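Local coordinates for WbbM protein (Klebsiella pneumoniae, PDB 6U4B) that acts as a bifunctional O-antigen polymerase, a trimeric, magnesium-binding enzyme that probably carries two glycosyltransferase activities in one chain, at residues N56-I61 with V342-K347; E288-A293 with P393-R398; K331-V336 with H357-L362; V336-K341 with R363-N368. All blocks are in the same frame, centred on the assembly; numbering follows the deposited sequence.

Contact 1: residues N56-I61 with V342-K347; sequences NSCNEI and VSYLNK
The thiol sulfur of Cys58 lies obliquely against the ring of Tyr344, SG standing 4.2 Å from the ring centroid and 42° off its normal. This sulfur-aromatic contact joins an ST turn of the DUF4422 region, formed as Ser57 OG accepts the N-H of Asn59, to the first turn of helix 344-352 in the glycosyltransferase family 8 region. SG comes closest to the CE2 corner of Tyr344, at 3.5 Å, and the carbonyl oxygen of Asn56 approaches the same corner at 4.0 Å. The Asn56 side chain itself turns elsewhere, its OD1 accepting from Lys554 of the second subunit. The helix start is secured by Ser343, the N-cap, whose OG takes the N-H of Asn346.

Lys347, three residues on from Tyr344, reaches across as well. CD and CE run past Cys58, with CD 4.0 Å from Cys58 CB, and a bend at the third torsion (chi3 -81°) turns the end of the chain toward the amide of Asn59. Asn59 ND2 donates in turn to Glu339, consistent with OD1 being the end that faces the lysine. A water also bridges the segments, accepting from Cys58 N at 2.9 Å and from Lys347 NZ at 3.1 Å. The direct bond is short: Lys347 NZ lies 2.6 Å from Asn59 OD1, at a C=O...N angle of 135°.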
loop_
_atom_site.group_PDB
_atom_site.type_symbol
_atom_site.label_atom_id
_atom_site.label_comp_id
_atom_site.label_asym_id
_atom_site.label_seq_id
_atom_site.Cartn_x
_atom_site.Cartn_y
_atom_site.Cartn_z
ATOM N N ASN A 56 -15.557 -13.741 23.171
ATOM C CA ASN A 56 -15.917 -12.334 23.082
ATOM C C ASN A 56 -14.852 -11.412 23.665
ATOM O O ASN A 56 -15.015 -10.187 23.618
ATOM C CB ASN A 56 -17.257 -12.087 23.782
ATOM C CG ASN A 56 -18.397 -12.878 23.163
ATOM O OD1 ASN A 56 -18.306 -13.343 22.028
ATOM N ND2 ASN A 56 -19.486 -13.030 23.913
ATOM N N SER A 57 -13.775 -11.966 24.209
ATOM C CA SER A 57 -12.704 -11.185 24.805
ATOM C C SER A 57 -11.484 -11.170 23.895
ATOM O O SER A 57 -11.182 -12.154 23.213
ATOM C CB SER A 57 -12.319 -11.745 26.178
ATOM O OG SER A 57 -11.092 -11.195 26.635
ATOM N N CYS A 58 -10.784 -10.037 23.891
ATOM C CA CYS A 58 -9.503 -9.914 23.208
ATOM C C CYS A 58 -8.316 -10.170 24.129
ATOM O O CYS A 58 -7.169 -10.079 23.675
ATOM C CB CYS A 58 -9.359 -8.521 22.586
ATOM S SG CYS A 58 -10.533 -8.149 21.271
ATOM N N ASN A 59 -8.558 -10.485 25.398
ATOM C CA ASN A 59 -7.504 -10.545 26.396
ATOM C C ASN A 59 -7.244 -11.972 26.853
ATOM O O ASN A 59 -8.067 -12.876 26.678
ATOM C CB ASN A 59 -7.852 -9.681 27.613
ATOM C CG ASN A 59 -7.707 -8.203 27.337
ATOM O OD1 ASN A 59 -8.129 -7.710 26.290
ATOM N ND2 ASN A 59 -7.094 -7.484 28.272
ATOM N N GLU A 60 -6.066 -12.158 27.434
ATOM C CA GLU A 60 -5.699 -13.357 28.167
ATOM C C GLU A 60 -5.697 -13.031 29.655
ATOM O O GLU A 60 -5.378 -11.910 30.059
ATOM C CB GLU A 60 -4.314 -13.867 27.750
ATOM C CG GLU A 60 -4.125 -14.057 26.253
ATOM C CD GLU A 60 -4.763 -15.332 25.741
ATOM O OE1 GLU A 60 -5.233 -15.340 24.588
ATOM O OE2 GLU A 60 -4.799 -16.325 26.496
ATOM N N ILE A 61 -6.064 -14.012 30.476
ATOM C CA ILE A 61 -6.059 -13.840 31.924
ATOM C C ILE A 61 -5.205 -14.880 32.631
ATOM O O ILE A 61 -5.101 -14.840 33.863
ATOM C CB ILE A 61 -7.489 -13.832 32.505
ATOM C CG1 ILE A 61 -8.141 -15.208 32.370
ATOM C CG2 ILE A 61 -8.337 -12.775 31.808
ATOM C CD1 ILE A 61 -9.578 -15.229 32.844
ATOM N N VAL A 342 -7.346 -0.168 26.310
ATOM C CA VAL A 342 -7.341 0.003 24.865
ATOM C C VAL A 342 -8.684 -0.454 24.315
ATOM O O VAL A 342 -9.235 -1.478 24.745
ATOM C CB VAL A 342 -6.175 -0.773 24.232
ATOM C CG1 VAL A 342 -6.148 -0.567 22.723
ATOM C CG2 VAL A 342 -4.857 -0.338 24.851
ATOM N N SER A 343 -9.228 0.316 23.375
ATOM C CA SER A 343 -10.568 0.060 22.870
ATOM C C SER A 343 -10.642 -1.306 22.194
ATOM O O SER A 343 -9.639 -1.860 21.733
ATOM C CB SER A 343 -10.987 1.149 21.883
ATOM O OG SER A 343 -10.246 1.052 20.678
ATOM N N TYR A 344 -11.860 -1.854 22.154
ATOM C CA TYR A 344 -12.082 -3.106 21.437
ATOM C C TYR A 344 -11.713 -2.965 19.966
ATOM O O TYR A 344 -11.102 -3.868 19.381
ATOM C CB TYR A 344 -13.539 -3.549 21.587
ATOM C CG TYR A 344 -13.834 -4.885 20.948
ATOM C CD1 TYR A 344 -14.306 -4.967 19.644
ATOM C CD2 TYR A 344 -13.634 -6.069 21.646
ATOM C CE1 TYR A 344 -14.573 -6.188 19.056
ATOM C CE2 TYR A 344 -13.900 -7.295 21.065
ATOM C CZ TYR A 344 -14.368 -7.348 19.771
ATOM O OH TYR A 344 -14.631 -8.568 19.193
ATOM N N LEU A 345 -12.063 -1.828 19.359
ATOM C CA LEU A 345 -11.708 -1.581 17.965
ATOM C C LEU A 345 -10.196 -1.589 17.771
ATOM O O LEU A 345 -9.682 -2.233 16.850
ATOM C CB LEU A 345 -12.309 -0.251 17.506
ATOM C CG LEU A 345 -12.038 0.169 16.057
ATOM C CD1 LEU A 345 -12.503 -0.905 15.082
ATOM C CD2 LEU A 345 -12.719 1.496 15.753
ATOM N N ASN A 346 -9.462 -0.887 18.638
ATOM C CA ASN A 346 -8.012 -0.821 18.477
ATOM C C ASN A 346 -7.358 -2.171 18.735
ATOM O O ASN A 346 -6.420 -2.551 18.027
ATOM C CB ASN A 346 -7.423 0.250 19.393
ATOM C CG ASN A 346 -7.452 1.628 18.765
ATOM O OD1 ASN A 346 -7.306 1.771 17.550
ATOM N ND2 ASN A 346 -7.649 2.653 19.589
ATOM N N LYS A 347 -7.841 -2.915 19.736
ATOM C CA LYS A 347 -7.303 -4.250 19.980
ATOM C C LYS A 347 -7.528 -5.158 18.777
ATOM O O LYS A 347 -6.650 -5.951 18.415
ATOM C CB LYS A 347 -7.927 -4.859 21.239
ATOM C CG LYS A 347 -7.405 -4.251 22.533
ATOM C CD LYS A 347 -7.718 -5.116 23.756
ATOM C CE LYS A 347 -9.136 -4.906 24.260
ATOM N NZ LYS A 347 -9.307 -5.434 25.648
HETATM O O HOH W 1 -11.585 -7.491 25.128
#

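Contact 2: residues E288-A293 with P393-R398; sequences ETFNGA and PQLFRR
Arg397 grips the backbone of 288-293 by hydrogen bonds. Its NH2 donates to Asn291 O at 2.8 Å, near the edge of the guanidinium but tilted somewhat from its plane. Gly292 O receives two weak bonds, from Arg397 NH1 at 3.2 Å and from Arg397 NH2 at 3.3 Å. The same NH1 also donates to Gln394 O, 2.7 Å away, coming in from above that carbonyl plane. One cation therefore ties three carbonyl oxygens together and binds the last turn of helix 392-395 to the loop. A first torsion of 61°, with CG between the backbone N and the carbonyl carbon, followed by an extended chain, delivers the group there.

Contacts over flat faces centre on Ala293. Its CB sits over the middle of the Arg397 guanidinium, 3.6 Å from CZ, while the guanidinium of Arg398 also turns a face to this methyl group. CB further touches Leu395 O at 3.4 Å.

The apolar part is small: Leu395 CD1 meets the edge of the Phe290 ring, 3.9 Å from CE2, the two side chains crossing at about a right angle. Gly292 N lies over the centre of one face of that ring.

The contact joins the loop between strands 277-285 and 302-309 to the end of the short helix 392-395; Leu395 packs on Leu338 of strand 333-340, Phe290 meets the ring of Phe365 of strand 360-366, and Arg397 touches Val485 of helix 481-487.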
loop_
_atom_site.group_PDB
_atom_site.type_symbol
_atom_site.label_atom_id
_atom_site.label_comp_id
_atom_site.label_asym_id
_atom_site.label_seq_id
_atom_site.Cartn_x
_atom_site.Cartn_y
_atom_site.Cartn_z
ATOM N N GLU A 288 -10.139 -9.222 45.766
ATOM C CA GLU A 288 -9.652 -9.865 44.556
ATOM C C GLU A 288 -8.158 -9.617 44.397
ATOM O O GLU A 288 -7.669 -8.508 44.629
ATOM C CB GLU A 288 -10.408 -9.345 43.333
ATOM C CG GLU A 288 -10.451 -10.322 42.171
ATOM C CD GLU A 288 -11.319 -9.830 41.031
ATOM O OE1 GLU A 288 -10.762 -9.383 40.006
ATOM O OE2 GLU A 288 -12.561 -9.881 41.168
ATOM N N THR A 289 -7.433 -10.666 44.019
ATOM C CA THR A 289 -6.004 -10.591 43.741
ATOM C C THR A 289 -5.732 -11.256 42.396
ATOM O O THR A 289 -6.645 -11.745 41.725
ATOM C CB THR A 289 -5.184 -11.252 44.857
ATOM O OG1 THR A 289 -5.547 -12.634 44.955
ATOM C CG2 THR A 289 -5.443 -10.573 46.197
ATOM N N PHE A 290 -4.462 -11.265 41.994
ATOM C CA PHE A 290 -4.040 -11.948 40.779
ATOM C C PHE A 290 -2.714 -12.641 41.031
ATOM O O PHE A 290 -1.768 -12.018 41.521
ATOM C CB PHE A 290 -3.911 -10.975 39.601
ATOM C CG PHE A 290 -3.281 -11.584 38.382
ATOM C CD1 PHE A 290 -4.015 -12.415 37.547
ATOM C CD2 PHE A 290 -1.950 -11.331 38.077
ATOM C CE1 PHE A 290 -3.434 -12.980 36.426
ATOM C CE2 PHE A 290 -1.361 -11.892 36.962
ATOM C CZ PHE A 290 -2.101 -12.718 36.133
ATOM N N ASN A 291 -2.650 -13.932 40.685
ATOM C CA ASN A 291 -1.461 -14.741 40.923
ATOM C C ASN A 291 -1.038 -15.544 39.698
ATOM O O ASN A 291 -0.130 -16.379 39.805
ATOM C CB ASN A 291 -1.678 -15.687 42.120
ATOM C CG ASN A 291 -2.756 -16.740 41.859
ATOM O OD1 ASN A 291 -3.542 -16.635 40.909
ATOM N ND2 ASN A 291 -2.810 -17.747 42.717
ATOM N N GLY A 292 -1.661 -15.312 38.544
ATOM C CA GLY A 292 -1.371 -16.070 37.347
ATOM C C GLY A 292 -0.121 -15.598 36.620
ATOM O O GLY A 292 0.637 -14.745 37.085
ATOM N N ALA A 293 0.087 -16.189 35.446
ATOM C CA ALA A 293 1.231 -15.888 34.597
ATOM C C ALA A 293 0.889 -16.294 33.172
ATOM O O ALA A 293 0.039 -17.161 32.949
ATOM C CB ALA A 293 2.499 -16.608 35.074
ATOM N N PRO A 393 9.105 -9.439 35.560
ATOM C CA PRO A 393 9.588 -10.720 36.108
ATOM C C PRO A 393 8.508 -11.561 36.772
ATOM O O PRO A 393 8.708 -12.771 36.939
ATOM C CB PRO A 393 10.665 -10.294 37.118
ATOM C CG PRO A 393 10.361 -8.872 37.427
ATOM C CD PRO A 393 9.824 -8.299 36.158
ATOM N N GLN A 394 7.372 -10.976 37.154
ATOM C CA GLN A 394 6.310 -11.760 37.778
ATOM C C GLN A 394 5.338 -12.329 36.749
ATOM O O GLN A 394 5.082 -13.536 36.734
ATOM C CB GLN A 394 5.557 -10.910 38.806
ATOM C CG GLN A 394 4.550 -11.691 39.651
ATOM C CD GLN A 394 5.212 -12.625 40.657
ATOM O OE1 GLN A 394 6.437 -12.656 40.787
ATOM N NE2 GLN A 394 4.397 -13.388 41.378
ATOM N N LEU A 395 4.792 -11.475 35.879
ATOM C CA LEU A 395 3.830 -11.945 34.887
ATOM C C LEU A 395 4.478 -12.903 33.894
ATOM O O LEU A 395 3.854 -13.883 33.467
ATOM C CB LEU A 395 3.209 -10.756 34.157
ATOM C CG LEU A 395 2.118 -11.090 33.138
ATOM C CD1 LEU A 395 0.912 -11.707 33.837
ATOM C CD2 LEU A 395 1.715 -9.856 32.342
ATOM N N PHE A 396 5.733 -12.643 33.522
ATOM C CA PHE A 396 6.441 -13.438 32.525
ATOM C C PHE A 396 7.440 -14.404 33.151
ATOM O O PHE A 396 8.420 -14.786 32.505
ATOM C CB PHE A 396 7.137 -12.517 31.521
ATOM C CG PHE A 396 6.183 -11.701 30.701
ATOM C CD1 PHE A 396 5.675 -12.202 29.515
ATOM C CD2 PHE A 396 5.775 -10.447 31.123
ATOM C CE1 PHE A 396 4.790 -11.464 28.757
ATOM C CE2 PHE A 396 4.887 -9.701 30.368
ATOM C CZ PHE A 396 4.392 -10.213 29.184
ATOM N N ARG A 397 7.188 -14.836 34.390
ATOM C CA ARG A 397 8.127 -15.682 35.119
ATOM C C ARG A 397 8.317 -17.058 34.490
ATOM O O ARG A 397 9.242 -17.773 34.887
ATOM C CB ARG A 397 7.673 -15.840 36.573
ATOM C CG ARG A 397 6.310 -16.503 36.754
ATOM C CD ARG A 397 5.970 -16.641 38.234
ATOM N NE ARG A 397 4.632 -17.180 38.454
ATOM C CZ ARG A 397 3.527 -16.443 38.487
ATOM N NH1 ARG A 397 3.599 -15.131 38.303
ATOM N NH2 ARG A 397 2.348 -17.018 38.698
ATOM N N ARG A 398 7.481 -17.444 33.528
ATOM C CA ARG A 398 7.652 -18.707 32.821
ATOM C C ARG A 398 8.490 -18.568 31.558
ATOM O O ARG A 398 8.676 -19.557 30.841
ATOM C CB ARG A 398 6.285 -19.310 32.489
ATOM C CG ARG A 398 5.586 -19.860 33.717
ATOM C CD ARG A 398 4.115 -20.129 33.484
ATOM N NE ARG A 398 3.383 -20.090 34.745
ATOM C CZ ARG A 398 2.120 -20.469 34.897
ATOM N NH1 ARG A 398 1.433 -20.931 33.862
ATOM N NH2 ARG A 398 1.546 -20.391 36.089
#

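Contact 3: residues K331-V336 with H357-L362; sequences KNYDIV and HPNVSL
A first torsion of 64° sets CG of Asn359 between its own backbone N and carbonyl carbon, and the amide reaches across to Lys331, ND2 donating to Lys331 O at 3.0 Å. That oxygen lies in the amide plane, so the side chain continues the ladder of a parallel strand pair, 333-336 beside 360-362, within a beta-alpha-beta unit. Its main-chain rungs run from Tyr333 N to Asn359 O (2.7 Å), from Ser361 N to Tyr333 O, and from Ile335 N to Ser361 O. The short strand axes diverge by just 15°.

On the face carrying Tyr333, Val360, Ile335 and Leu362, Ile335 works with both branches. Chi1 of -53° with an extended chi2 brings CD1 to 3.9 Å from Val360 CG1, while CG2 meets Leu362 CD2 at 3.7 Å. The Tyr333 ring turns an edge to Asn359 O, and its hydroxyl bonds to Asp414 beyond the strands. Leu362 also packs on Leu350 and Val351 of helix 344-352.

On the opposite face Asp334 and Ser361 stand side by side. Asp334 OD1 forms a salt bridge with Arg363, and OD2 a hydrogen bond with Tyr399. A water stitches the two strands here, donating to Asp334 OD1 and Ile335 O and accepting from Ser361 OG at 2.8 Å.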
loop_
_atom_site.group_PDB
_atom_site.type_symbol
_atom_site.label_atom_id
_atom_site.label_comp_id
_atom_site.label_asym_id
_atom_site.label_seq_id
_atom_site.Cartn_x
_atom_site.Cartn_y
_atom_site.Cartn_z
ATOM N N LYS A 331 11.972 -17.307 12.436
ATOM C CA LYS A 331 11.794 -17.103 13.864
ATOM C C LYS A 331 10.320 -16.873 14.170
ATOM O O LYS A 331 9.535 -16.484 13.301
ATOM C CB LYS A 331 12.614 -15.910 14.376
ATOM C CG LYS A 331 14.119 -16.087 14.292
ATOM C CD LYS A 331 14.830 -14.881 14.888
ATOM C CE LYS A 331 16.326 -14.928 14.618
ATOM N NZ LYS A 331 17.011 -13.699 15.102
ATOM N N ASN A 332 9.955 -17.124 15.423
ATOM C CA ASN A 332 8.624 -16.837 15.932
ATOM C C ASN A 332 8.690 -15.643 16.873
ATOM O O ASN A 332 9.713 -15.395 17.517
ATOM C CB ASN A 332 8.035 -18.048 16.655
ATOM C CG ASN A 332 7.896 -19.252 15.753
ATOM O OD1 ASN A 332 7.672 -19.117 14.551
ATOM N ND2 ASN A 332 8.032 -20.442 16.328
ATOM N N TYR A 333 7.592 -14.894 16.941
ATOM C CA TYR A 333 7.546 -13.659 17.715
ATOM C C TYR A 333 6.299 -13.664 18.587
ATOM O O TYR A 333 5.175 -13.701 18.074
ATOM C CB TYR A 333 7.578 -12.435 16.795
ATOM C CG TYR A 333 8.883 -12.302 16.036
ATOM C CD1 TYR A 333 9.867 -11.414 16.453
ATOM C CD2 TYR A 333 9.136 -13.079 14.909
ATOM C CE1 TYR A 333 11.063 -11.297 15.763
ATOM C CE2 TYR A 333 10.326 -12.973 14.219
ATOM C CZ TYR A 333 11.286 -12.079 14.647
ATOM O OH TYR A 333 12.470 -11.972 13.954
ATOM N N ASP A 334 6.508 -13.625 19.900
ATOM C CA ASP A 334 5.458 -13.723 20.914
ATOM C C ASP A 334 5.282 -12.331 21.514
ATOM O O ASP A 334 5.963 -11.960 22.472
ATOM C CB ASP A 334 5.846 -14.766 21.967
ATOM C CG ASP A 334 4.776 -14.975 23.035
ATOM O OD1 ASP A 334 3.774 -14.230 23.074
ATOM O OD2 ASP A 334 4.950 -15.907 23.849
ATOM N N ILE A 335 4.364 -11.557 20.942
ATOM C CA ILE A 335 4.136 -10.178 21.354
ATOM C C ILE A 335 2.992 -10.151 22.356
ATOM O O ILE A 335 1.916 -10.707 22.099
ATOM C CB ILE A 335 3.831 -9.274 20.148
ATOM C CG1 ILE A 335 4.919 -9.416 19.080
ATOM C CG2 ILE A 335 3.711 -7.829 20.595
ATOM C CD1 ILE A 335 4.719 -8.516 17.877
ATOM N N VAL A 336 3.221 -9.511 23.500
ATOM C CA VAL A 336 2.200 -9.343 24.527
ATOM C C VAL A 336 2.095 -7.862 24.848
ATOM O O VAL A 336 3.095 -7.231 25.214
ATOM C CB VAL A 336 2.512 -10.148 25.798
ATOM C CG1 VAL A 336 1.496 -9.830 26.883
ATOM C CG2 VAL A 336 2.526 -11.640 25.494
ATOM N N HIS A 357 0.561 -13.464 9.321
ATOM C CA HIS A 357 1.895 -13.872 9.759
ATOM C C HIS A 357 1.758 -14.946 10.828
ATOM O O HIS A 357 1.586 -14.636 12.019
ATOM C CB HIS A 357 2.679 -12.666 10.274
ATOM C CG HIS A 357 2.695 -11.512 9.322
ATOM N ND1 HIS A 357 3.594 -11.421 8.282
ATOM C CD2 HIS A 357 1.911 -10.409 9.239
ATOM C CE1 HIS A 357 3.372 -10.308 7.607
ATOM N NE2 HIS A 357 2.356 -9.676 8.167
ATOM N N PRO A 358 1.822 -16.226 10.453
ATOM C CA PRO A 358 1.672 -17.289 11.457
ATOM C C PRO A 358 2.823 -17.363 12.445
ATOM O O PRO A 358 2.680 -18.021 13.482
ATOM C CB PRO A 358 1.579 -18.566 10.611
ATOM C CG PRO A 358 2.251 -18.218 9.330
ATOM C CD PRO A 358 1.965 -16.765 9.090
ATOM N N ASN A 359 3.949 -16.713 12.166
ATOM C CA ASN A 359 5.084 -16.697 13.079
ATOM C C ASN A 359 5.048 -15.517 14.041
ATOM O O ASN A 359 6.016 -15.306 14.777
ATOM C CB ASN A 359 6.397 -16.680 12.293
ATOM C CG ASN A 359 6.560 -15.423 11.461
ATOM O OD1 ASN A 359 5.592 -14.900 10.908
ATOM N ND2 ASN A 359 7.788 -14.927 11.375
ATOM N N VAL A 360 3.964 -14.744 14.048
ATOM C CA VAL A 360 3.819 -13.582 14.918
ATOM C C VAL A 360 2.508 -13.716 15.679
ATOM O O VAL A 360 1.431 -13.729 15.072
ATOM C CB VAL A 360 3.848 -12.260 14.131
ATOM C CG1 VAL A 360 3.706 -11.078 15.081
ATOM C CG2 VAL A 360 5.128 -12.145 13.313
ATOM N N SER A 361 2.596 -13.813 17.003
ATOM C CA SER A 361 1.426 -13.838 17.866
ATOM C C SER A 361 1.294 -12.513 18.603
ATOM O O SER A 361 2.291 -11.873 18.951
ATOM C CB SER A 361 1.504 -14.982 18.880
ATOM O OG SER A 361 0.446 -14.895 19.819
ATOM N N LEU A 362 0.049 -12.108 18.840
ATOM C CA LEU A 362 -0.256 -10.892 19.587
ATOM C C LEU A 362 -1.332 -11.220 20.611
ATOM O O LEU A 362 -2.412 -11.700 20.249
ATOM C CB LEU A 362 -0.722 -9.768 18.656
ATOM C CG LEU A 362 -0.523 -8.302 19.065
ATOM C CD1 LEU A 362 -1.806 -7.506 18.873
ATOM C CD2 LEU A 362 0.007 -8.143 20.486
HETATM O O HOH W 2 1.535 -13.309 21.878
#

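Contact 4: residues V336-K341 with R363-N368; sequences VVLENK and RFFDVN
Phe364 lays its ring alongside Val337, both side chains pointing the same way, with CD1 3.6 Å from Val337 CB. Leu350 and Val351 of helix 344-352 pack on the ring too. On the opposite face Leu338 touches Phe365 and sets its CB 3.8 Å from Val367 CG2.

Backbone rungs alternate between the strands, from Val337 N to Arg363 O, Phe365 N to Val337 O, Glu339 N to Phe365 O and Val367 N to Glu339 O (2.9 Å). The last rung carries the pairing into the 3-10 turn at 367-368.

Here polar side chains take over. Asp366 OD2 closes an Asx turn on Asn368 N, and its syn lone pair takes Asn368 ND2 at 2.9 Å. The same amide nitrogen donates to Asn340 OD1 at 3.2 Å from above that carbonyl plane, the two amides being turned 71° apart. Glu339, bent at chi2 (92°), brings OE1 to 4.2 Å from Asp366 OD2, two like charges whose closeness is probably moderated by the hydrogen bonds each carboxylate accepts.

Parallel strands joined through a helix form a beta-alpha-beta unit, as in the Rossmann-like GT-A fold of family 8 glycosyltransferases; the Leu338 side chain lies about 10 Å from that of the magnesium ligand Asp406.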
loop_
_atom_site.group_PDB
_atom_site.type_symbol
_atom_site.label_atom_id
_atom_site.label_comp_id
_atom_site.label_asym_id
_atom_site.label_seq_id
_atom_site.Cartn_x
_atom_site.Cartn_y
_atom_site.Cartn_z
ATOM N N VAL A 336 3.221 -9.511 23.500
ATOM C CA VAL A 336 2.200 -9.343 24.527
ATOM C C VAL A 336 2.095 -7.862 24.848
ATOM O O VAL A 336 3.095 -7.231 25.214
ATOM C CB VAL A 336 2.512 -10.148 25.798
ATOM C CG1 VAL A 336 1.496 -9.830 26.883
ATOM C CG2 VAL A 336 2.526 -11.640 25.494
ATOM N N VAL A 337 0.894 -7.308 24.718
ATOM C CA VAL A 337 0.636 -5.907 25.026
ATOM C C VAL A 337 -0.024 -5.823 26.395
ATOM O O VAL A 337 -1.118 -6.363 26.601
ATOM C CB VAL A 337 -0.242 -5.248 23.952
ATOM C CG1 VAL A 337 -0.737 -3.894 24.439
ATOM C CG2 VAL A 337 0.535 -5.101 22.644
ATOM N N LEU A 338 0.643 -5.154 27.334
ATOM C CA LEU A 338 0.043 -4.827 28.624
ATOM C C LEU A 338 -0.835 -3.604 28.411
ATOM O O LEU A 338 -0.354 -2.469 28.445
ATOM C CB LEU A 338 1.120 -4.567 29.672
ATOM C CG LEU A 338 2.212 -5.636 29.753
ATOM C CD1 LEU A 338 3.264 -5.262 30.790
ATOM C CD2 LEU A 338 1.597 -6.984 30.066
ATOM N N GLU A 339 -2.125 -3.829 28.183
ATOM C CA GLU A 339 -3.026 -2.780 27.729
ATOM C C GLU A 339 -3.747 -2.135 28.904
ATOM O O GLU A 339 -4.138 -2.810 29.860
ATOM C CB GLU A 339 -4.041 -3.327 26.722
ATOM C CG GLU A 339 -4.906 -4.480 27.222
ATOM C CD GLU A 339 -6.215 -4.011 27.837
ATOM O OE1 GLU A 339 -6.797 -4.767 28.645
ATOM O OE2 GLU A 339 -6.662 -2.889 27.518
ATOM N N ASN A 340 -3.911 -0.820 28.826
ATOM C CA ASN A 340 -4.634 -0.030 29.818
ATOM C C ASN A 340 -5.863 0.555 29.125
ATOM O O ASN A 340 -5.837 1.680 28.620
ATOM C CB ASN A 340 -3.740 1.062 30.412
ATOM C CG ASN A 340 -4.475 1.950 31.404
ATOM O OD1 ASN A 340 -5.525 1.580 31.933
ATOM N ND2 ASN A 340 -3.924 3.132 31.658
ATOM N N LYS A 341 -6.944 -0.230 29.105
ATOM C CA LYS A 341 -8.228 0.189 28.545
ATOM C C LYS A 341 -8.093 0.618 27.085
ATOM O O LYS A 341 -8.648 1.633 26.659
ATOM C CB LYS A 341 -8.860 1.293 29.392
ATOM C CG LYS A 341 -9.199 0.840 30.810
ATOM C CD LYS A 341 -9.692 1.990 31.666
ATOM C CE LYS A 341 -9.864 1.565 33.117
ATOM N NZ LYS A 341 -10.938 0.544 33.289
ATOM N N ARG A 363 -1.037 -10.967 21.882
ATOM C CA ARG A 363 -1.993 -11.168 22.959
ATOM C C ARG A 363 -2.033 -9.921 23.831
ATOM O O ARG A 363 -1.085 -9.133 23.867
ATOM C CB ARG A 363 -1.641 -12.398 23.807
ATOM C CG ARG A 363 -1.723 -13.721 23.060
ATOM C CD ARG A 363 -1.229 -14.866 23.930
ATOM N NE ARG A 363 0.201 -14.759 24.217
ATOM C CZ ARG A 363 0.830 -15.467 25.151
ATOM N NH1 ARG A 363 0.159 -16.333 25.902
ATOM N NH2 ARG A 363 2.131 -15.308 25.340
ATOM N N PHE A 364 -3.150 -9.747 24.529
ATOM C CA PHE A 364 -3.367 -8.600 25.397
ATOM C C PHE A 364 -3.558 -9.061 26.833
ATOM O O PHE A 364 -4.190 -10.093 27.086
ATOM C CB PHE A 364 -4.589 -7.788 24.957
ATOM C CG PHE A 364 -4.408 -7.086 23.645
ATOM C CD1 PHE A 364 -3.789 -5.849 23.588
ATOM C CD2 PHE A 364 -4.860 -7.661 22.468
ATOM C CE1 PHE A 364 -3.617 -5.197 22.376
ATOM C CE2 PHE A 364 -4.693 -7.015 21.253
ATOM C CZ PHE A 364 -4.072 -5.782 21.209
ATOM N N PHE A 365 -3.017 -8.286 27.768
ATOM C CA PHE A 365 -3.229 -8.509 29.190
ATOM C C PHE A 365 -3.559 -7.178 29.846
ATOM O O PHE A 365 -2.870 -6.180 29.610
ATOM C CB PHE A 365 -1.999 -9.138 29.851
ATOM C CG PHE A 365 -2.190 -9.447 31.310
ATOM C CD1 PHE A 365 -2.910 -10.566 31.705
ATOM C CD2 PHE A 365 -1.662 -8.618 32.285
ATOM C CE1 PHE A 365 -3.097 -10.854 33.048
ATOM C CE2 PHE A 365 -1.845 -8.899 33.634
ATOM C CZ PHE A 365 -2.563 -10.020 34.014
ATOM N N ASP A 366 -4.619 -7.162 30.651
ATOM C CA ASP A 366 -5.005 -5.960 31.381
ATOM C C ASP A 366 -3.907 -5.576 32.366
ATOM O O ASP A 366 -3.716 -6.249 33.385
ATOM C CB ASP A 366 -6.333 -6.181 32.110
ATOM C CG ASP A 366 -6.878 -4.907 32.741
ATOM O OD1 ASP A 366 -8.027 -4.935 33.230
ATOM O OD2 ASP A 366 -6.175 -3.874 32.735
ATOM N N VAL A 367 -3.188 -4.489 32.072
ATOM C CA VAL A 367 -2.079 -4.069 32.919
ATOM C C VAL A 367 -2.544 -3.723 34.327
ATOM O O VAL A 367 -1.763 -3.819 35.279
ATOM C CB VAL A 367 -1.338 -2.881 32.265
ATOM C CG1 VAL A 367 -2.147 -1.597 32.399
ATOM C CG2 VAL A 367 0.062 -2.718 32.854
ATOM N N ASN A 368 -3.817 -3.352 34.490
ATOM C CA ASN A 368 -4.317 -2.888 35.777
ATOM C C ASN A 368 -4.414 -3.996 36.817
ATOM O O ASN A 368 -4.606 -3.693 37.999
ATOM C CB ASN A 368 -5.677 -2.219 35.589
ATOM C CG ASN A 368 -5.595 -0.994 34.696
ATOM O OD1 ASN A 368 -5.050 0.036 35.092
ATOM N ND2 ASN A 368 -6.129 -1.103 33.483
HETATM O O HOH W 3 -7.383 -2.709 30.551
#

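Contacts 3 and 4 are successive lengths of one parallel pair, strands 333-340 and 360-366; their centres lie about 16 Å apart and they share Val336. Helix 344-352, which connects these strands, supplies one side of contact 1, centred about 8 Å from contact 4 and tied to it by a probable backbone bond from Glu60 N to Phe364 O. Contact 2, centred about 13 Å from contact 4, touches it through apolar side chains on the face carrying Leu338 and Phe365. Along the chain 56-61 comes first, then 288-293, the strand and helix segments, and finally 393-398. Segments from the DUF4422 region and the linker to strand 302-309 thus converge on one beta-alpha-beta unit, joining the protein's two halves.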